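PDB 4FLN: protease Do-like 2, chloroplastic from Arabidopsis thaliana, which acts as a serine protease that makes the primary cut in the photodamaged D1 protein of photosystem II. Local coordinates for residues Q330-A333 against G334-A337. Sequence-based numbering, arbitrary orientation.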
ATOM      1  N   GLN B 330     -37.416 -14.552 -20.407  1.00 58.33           N
ATOM      2  CA  GLN B 330     -37.604 -15.178 -21.713  1.00 57.85           C
ATOM      3  C   GLN B 330     -38.789 -14.588 -22.468  1.00 55.73           C
ATOM      4  O   GLN B 330     -39.078 -14.981 -23.601  1.00 70.38           O
ATOM      5  CB  GLN B 330     -37.720 -16.702 -21.592  1.00 54.42           C
ATOM      6  CG  GLN B 330     -36.385 -17.423 -21.757  1.00 58.81           C
ATOM      7  CD  GLN B 330     -35.573 -16.872 -22.921  1.00 70.47           C
ATOM      8  OE1 GLN B 330     -34.781 -15.937 -22.759  1.00 86.02           O
ATOM      9  NE2 GLN B 330     -35.775 -17.440 -24.101  1.00 68.92           N
ATOM     10  N   LYS B 331     -39.463 -13.634 -21.838  1.00 43.61           N
ATOM     11  CA  LYS B 331     -40.593 -12.961 -22.458  1.00 48.56           C
ATOM     12  C   LYS B 331     -40.093 -11.783 -23.280  1.00 49.04           C
ATOM     13  O   LYS B 331     -38.903 -11.486 -23.289  1.00 57.32           O
ATOM     14  CB  LYS B 331     -41.570 -12.467 -21.382  1.00 56.78           C
ATOM     15  CG  LYS B 331     -42.259 -13.565 -20.560  1.00 54.66           C
ATOM     16  CD  LYS B 331     -43.280 -14.342 -21.391  1.00 49.97           C
ATOM     17  CE  LYS B 331     -44.137 -15.241 -20.517  1.00 50.29           C
ATOM     18  NZ  LYS B 331     -45.045 -16.109 -21.310  1.00 52.08           N
ATOM     19  N   PHE B 332     -41.005 -11.099 -23.956  1.00 47.24           N
ATOM     20  CA  PHE B 332     -40.658  -9.865 -24.657  1.00 47.11           C
ATOM     21  C   PHE B 332     -41.393  -8.664 -24.079  1.00 51.23           C
ATOM     22  O   PHE B 332     -42.421  -8.808 -23.420  1.00 49.32           O
ATOM     23  CB  PHE B 332     -40.909 -10.006 -26.155  1.00 38.56           C
ATOM     24  CG  PHE B 332     -39.983 -10.977 -26.818  1.00 54.95           C
ATOM     25  CD1 PHE B 332     -38.768 -10.551 -27.339  1.00 62.48           C
ATOM     26  CD2 PHE B 332     -40.301 -12.321 -26.886  1.00 49.74           C
ATOM     27  CE1 PHE B 332     -37.902 -11.451 -27.926  1.00 60.82           C
ATOM     28  CE2 PHE B 332     -39.440 -13.222 -27.472  1.00 50.36           C
ATOM     29  CZ  PHE B 332     -38.241 -12.791 -27.992  1.00 58.38           C
ATOM     30  N   ALA B 333     -40.852  -7.476 -24.292  1.00 57.44           N
ATOM     31  CA  ALA B 333     -41.516  -6.288 -23.787  1.00 57.83           C
ATOM     32  C   ALA B 333     -42.953  -6.288 -24.288  1.00 56.12           C
ATOM     33  O   ALA B 333     -43.206  -6.467 -25.478  1.00 68.18           O
ATOM     34  CB  ALA B 333     -40.787  -5.035 -24.227  1.00 62.77           C
ATOM     35  N   GLY B 334     -43.890  -6.114 -23.368  1.00 48.26           N
ATOM     36  CA  GLY B 334     -45.296  -6.066 -23.712  1.00 47.33           C
ATOM     37  C   GLY B 334     -46.050  -7.352 -23.437  1.00 47.72           C
ATOM     38  O   GLY B 334     -47.281  -7.359 -23.425  1.00 56.62           O
ATOM     39  N   ASP B 335     -45.320  -8.443 -23.217  1.00 43.76           N
ATOM     40  CA  ASP B 335     -45.951  -9.750 -23.028  1.00 47.52           C
ATOM     41  C   ASP B 335     -46.744  -9.854 -21.736  1.00 54.63           C
ATOM     42  O   ASP B 335     -46.442  -9.184 -20.745  1.00 66.31           O
ATOM     43  CB  ASP B 335     -44.914 -10.871 -23.049  1.00 48.59           C
ATOM     44  CG  ASP B 335     -44.441 -11.208 -24.442  1.00 61.87           C
ATOM     45  OD1 ASP B 335     -44.984 -10.638 -25.423  1.00 65.57           O
ATOM     46  OD2 ASP B 335     -43.533 -12.065 -24.547  1.00 62.82           O
ATOM     47  N   ILE B 336     -47.750 -10.716 -21.744  1.00 49.53           N
ATOM     48  CA  ILE B 336     -48.506 -10.998 -20.533  1.00 45.92           C
ATOM     49  C   ILE B 336     -48.130 -12.363 -19.954  1.00 41.59           C
ATOM     50  O   ILE B 336     -48.033 -13.356 -20.679  1.00 46.32           O
ATOM     51  CB  ILE B 336     -50.019 -10.933 -20.796  1.00 46.65           C
ATOM     52  CG1 ILE B 336     -50.404  -9.533 -21.295  1.00 52.44           C
ATOM     53  CG2 ILE B 336     -50.794 -11.322 -19.553  1.00 46.34           C
ATOM     54  CD1 ILE B 336     -51.872  -9.165 -21.110  1.00 40.37           C
ATOM     55  N   ALA B 337     -47.900 -12.400 -18.647  1.00 30.74           N
ATOM     56  CA  ALA B 337     -47.690 -13.661 -17.936  1.00 37.03           C
ATOM     57  C   ALA B 337     -48.864 -13.932 -17.007  1.00 38.95           C
ATOM     58  O   ALA B 337     -49.369 -13.017 -16.366  1.00 34.06           O
ATOM     59  CB  ALA B 337     -46.393 -13.624 -17.130  1.00 35.59           C
TER
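The backbone N-H of Phe-332 runs nearly straight (163°) to the carboxylate of Asp-335, N to OD2 2.8 Å, and meets this oxygen from well above the carboxylate plane. In the reverse direction, Asp-335 N donates to Phe-332 O at 2.9 Å, so the two residues hold each other through one side-chain and one main-chain bond. With CG beside its own backbone N (chi1 -77°), Asp-335 folds its carboxylate back over the start of the turn. OD2 also lies at the edge of the Phe-332 ring, 4.0 Å from CD2, and the ring and carboxylate planes stand 76° apart. The main-chain bond closes a type II beta turn from Phe-332 to Asp-335, which in the first PDZ domain leads from helix 325-329 into strand 336-343. Gly-334 occupies its third position, where a CB would be jammed against the carbonyl oxygen of Ala-333. Lys-331 passes across Asp-335, the CB of Lys-331 3.7 Å from Asp-335 OD2, but the lysine chain bends at chi2 and NZ forms a salt bridge with Asp-304, staying 5.4 Å from Asp-335 OD2. Replacing Asp-335 by alanine removes the carboxylate and would probably leave the Phe-332 N-H without its acceptor, and the turn without its side-chain brace. The Phe-332 ring stacks on His-238 and makes a cation-pi contact with Arg-245, both from helix 233-246.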